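PDB 3EZO: malonyl CoA-acyl carrier protein transacylase from Burkholderia pseudomallei 1710b, which probably transfers the malonyl group from malonyl-CoA to the holo acyl carrier protein, releasing CoA. Local coordinates for residues E220-V225 / A252-A257. Residues are numbered along the deposited sequence; the frame is centred on the assembly and turned at random.
Sequences EYLAGV and ALVRQA
Leu222 of helix 212-223 reaches toward helix 246-256, and between residues 220-225 and 252-257 one methyl does the touching: its CD1 rests 3.9 Å from CG2 of Val254 and 4.0 Å from CB of Leu253. The side chain of Leu222 crosses that of Leu253 at about a right angle and runs antiparallel to that of Val254. Leu222 has CG beside its backbone N and CD1 extended (chi2 158°), which carries this methyl out to the neighbouring helix. Val254, with CG1 anti to its own N (chi1 165°), presents the other methyl, CG2, to it. All three residues are buried, although the backbones stay apart, with Leu222 CA 8.3 Å from Val254 CA. Ser215 OG, hydrogen-bonded to Val254 O, links the helices further. In this FabD-family acyl transferase domain the predicted active-site Ser98 lies between strand 93-96 of the parallel sheet and helix 99-107, in a GxSxG pattern consistent with a nucleophile elbow. Leu253 packs on Tyr102 and Leu105 of that helix, its side chain about 9 Å from those of Ser98 and the predicted active-site His207, whose ND1 hydrogen-bonds to Gln256 O. Only the outer side of 220-225 is loose: Glu220 is exposed, as are Ala223 and Gly224 in the turn after Leu222, where Lys250 of helix 246-256 ties down the backbone O atoms of Leu222 and Val225 through NZ.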
ATOM      1  N   GLU A 220      16.088  -2.687 -12.402  1.00 14.38           N
ATOM      2  CA  GLU A 220      17.519  -2.860 -12.166  1.00 15.96           C
ATOM      3  C   GLU A 220      17.786  -3.290 -10.732  1.00 14.57           C
ATOM      4  O   GLU A 220      18.547  -4.229 -10.481  1.00 14.71           O
ATOM      5  CB  GLU A 220      18.287  -1.558 -12.430  1.00 16.93           C
ATOM      6  CG  GLU A 220      18.246  -1.134 -13.854  1.00 23.11           C
ATOM      7  CD  GLU A 220      18.879   0.249 -14.094  1.00 30.52           C
ATOM      8  OE1 GLU A 220      19.140   1.016 -13.113  1.00 29.13           O
ATOM      9  OE2 GLU A 220      19.101   0.544 -15.305  1.00 36.38           O
ATOM     10  N   TYR A 221      17.142  -2.620  -9.784  1.00 13.85           N
ATOM     11  CA  TYR A 221      17.330  -2.974  -8.357  1.00 13.63           C
ATOM     12  C   TYR A 221      16.856  -4.400  -8.054  1.00 12.86           C
ATOM     13  O   TYR A 221      17.566  -5.184  -7.442  1.00 12.84           O
ATOM     14  CB  TYR A 221      16.625  -1.962  -7.432  1.00 13.43           C
ATOM     15  CG  TYR A 221      16.972  -2.162  -5.969  1.00 15.78           C
ATOM     16  CD1 TYR A 221      17.883  -1.322  -5.314  1.00 15.22           C
ATOM     17  CD2 TYR A 221      16.390  -3.188  -5.239  1.00 15.49           C
ATOM     18  CE1 TYR A 221      18.212  -1.550  -3.942  1.00 17.52           C
ATOM     19  CE2 TYR A 221      16.694  -3.403  -3.894  1.00 17.09           C
ATOM     20  CZ  TYR A 221      17.597  -2.585  -3.255  1.00 16.67           C
ATOM     21  OH  TYR A 221      17.854  -2.843  -1.911  1.00 19.53           O
ATOM     22  N   LEU A 222      15.666  -4.759  -8.493  1.00 13.11           N
ATOM     23  CA  LEU A 222      15.131  -6.105  -8.217  1.00 12.72           C
ATOM     24  C   LEU A 222      15.933  -7.213  -8.859  1.00 13.51           C
ATOM     25  O   LEU A 222      15.866  -8.330  -8.395  1.00 13.99           O
ATOM     26  CB  LEU A 222      13.652  -6.201  -8.623  1.00 11.91           C
ATOM     27  CG  LEU A 222      12.731  -5.454  -7.653  1.00 10.50           C
ATOM     28  CD1 LEU A 222      11.419  -5.082  -8.264  1.00 10.66           C
ATOM     29  CD2 LEU A 222      12.540  -6.285  -6.362  1.00  9.23           C
ATOM     30  N   ALA A 223      16.702  -6.913  -9.912  1.00 14.93           N
ATOM     31  CA  ALA A 223      17.593  -7.902 -10.521  1.00 16.07           C
ATOM     32  C   ALA A 223      18.539  -8.553  -9.500  1.00 17.17           C
ATOM     33  O   ALA A 223      18.913  -9.731  -9.636  1.00 18.60           O
ATOM     34  CB  ALA A 223      18.407  -7.263 -11.675  1.00 16.58           C
ATOM     35  N   GLY A 224      18.946  -7.787  -8.492  1.00 17.13           N
ATOM     36  CA  GLY A 224      19.819  -8.299  -7.465  1.00 17.23           C
ATOM     37  C   GLY A 224      19.131  -8.784  -6.209  1.00 18.47           C
ATOM     38  O   GLY A 224      19.820  -9.103  -5.253  1.00 19.52           O
ATOM     39  N   VAL A 225      17.786  -8.873  -6.183  1.00 18.19           N
ATOM     40  CA  VAL A 225      17.082  -9.273  -4.961  1.00 17.29           C
ATOM     41  C   VAL A 225      16.649 -10.727  -5.101  1.00 18.33           C
ATOM     42  O   VAL A 225      16.109 -11.125  -6.154  1.00 18.60           O
ATOM     43  CB  VAL A 225      15.881  -8.371  -4.688  1.00 17.01           C
ATOM     44  CG1 VAL A 225      15.094  -8.839  -3.491  1.00 14.70           C
ATOM     45  CG2 VAL A 225      16.344  -6.887  -4.548  1.00 15.21           C
ATOM     46  N   ALA A 252       5.683  -7.671 -11.622  1.00 10.07           N
ATOM     47  CA  ALA A 252       4.475  -7.069 -11.068  1.00 10.36           C
ATOM     48  C   ALA A 252       4.841  -5.906 -10.148  1.00  9.78           C
ATOM     49  O   ALA A 252       4.157  -4.890 -10.131  1.00 10.17           O
ATOM     50  CB  ALA A 252       3.626  -8.100 -10.356  1.00  8.69           C
ATOM     51  N   LEU A 253       5.927  -6.029  -9.397  1.00 10.39           N
ATOM     52  CA  LEU A 253       6.390  -4.890  -8.581  1.00 10.74           C
ATOM     53  C   LEU A 253       6.907  -3.725  -9.434  1.00 10.35           C
ATOM     54  O   LEU A 253       6.683  -2.568  -9.080  1.00 10.36           O
ATOM     55  CB  LEU A 253       7.445  -5.303  -7.548  1.00 10.45           C
ATOM     56  CG  LEU A 253       6.974  -6.240  -6.434  1.00 11.12           C
ATOM     57  CD1 LEU A 253       8.208  -6.620  -5.557  1.00  8.94           C
ATOM     58  CD2 LEU A 253       5.826  -5.654  -5.619  1.00  8.24           C
ATOM     59  N   VAL A 254       7.608  -4.040 -10.527  1.00 10.46           N
ATOM     60  CA  VAL A 254       8.148  -3.018 -11.465  1.00  9.31           C
ATOM     61  C   VAL A 254       6.994  -2.217 -12.067  1.00  9.45           C
ATOM     62  O   VAL A 254       6.979  -0.962 -12.013  1.00  8.24           O
ATOM     63  CB  VAL A 254       9.039  -3.683 -12.564  1.00 11.65           C
ATOM     64  CG1 VAL A 254       9.308  -2.743 -13.767  1.00 10.08           C
ATOM     65  CG2 VAL A 254      10.353  -4.222 -11.968  1.00  8.50           C
ATOM     66  N   ARG A 255       5.986  -2.929 -12.594  1.00  9.13           N
ATOM     67  CA  ARG A 255       4.877  -2.279 -13.274  1.00  8.72           C
ATOM     68  C   ARG A 255       3.961  -1.589 -12.286  1.00  9.70           C
ATOM     69  O   ARG A 255       3.304  -0.560 -12.614  1.00 10.76           O
ATOM     70  CB  ARG A 255       4.126  -3.266 -14.170  1.00  8.91           C
ATOM     71  CG  ARG A 255       4.906  -3.623 -15.443  1.00  8.62           C
ATOM     72  CD  ARG A 255       4.141  -4.570 -16.397  1.00  9.69           C
ATOM     73  NE  ARG A 255       3.942  -5.874 -15.783  1.00  9.29           N
ATOM     74  CZ  ARG A 255       2.796  -6.351 -15.308  1.00 10.08           C
ATOM     75  NH1 ARG A 255       1.689  -5.657 -15.405  1.00  7.72           N
ATOM     76  NH2 ARG A 255       2.770  -7.565 -14.725  1.00 10.89           N
ATOM     77  N   GLN A 256       3.921  -2.101 -11.066  1.00  9.03           N
ATOM     78  CA  GLN A 256       3.029  -1.532 -10.044  1.00  9.11           C
ATOM     79  C   GLN A 256       3.243  -0.033  -9.851  1.00  8.83           C
ATOM     80  O   GLN A 256       2.287   0.712  -9.665  1.00  9.26           O
ATOM     81  CB  GLN A 256       3.241  -2.222  -8.715  1.00  8.54           C
ATOM     82  CG  GLN A 256       2.248  -1.861  -7.596  1.00  9.26           C
ATOM     83  CD  GLN A 256       2.823  -1.874  -6.186  1.00 11.09           C
ATOM     84  OE1 GLN A 256       3.906  -1.327  -5.914  1.00 12.31           O
ATOM     85  NE2 GLN A 256       2.037  -2.389  -5.254  1.00  9.65           N
ATOM     86  N   ALA A 257       4.499   0.385  -9.886  1.00  9.93           N
ATOM     87  CA  ALA A 257       4.864   1.735  -9.493  1.00 10.06           C
ATOM     88  C   ALA A 257       4.302   2.776 -10.443  1.00 10.60           C
ATOM     89  O   ALA A 257       4.058   3.914 -10.023  1.00 11.43           O
ATOM     90  CB  ALA A 257       6.362   1.871  -9.383  1.00  9.90           C
TER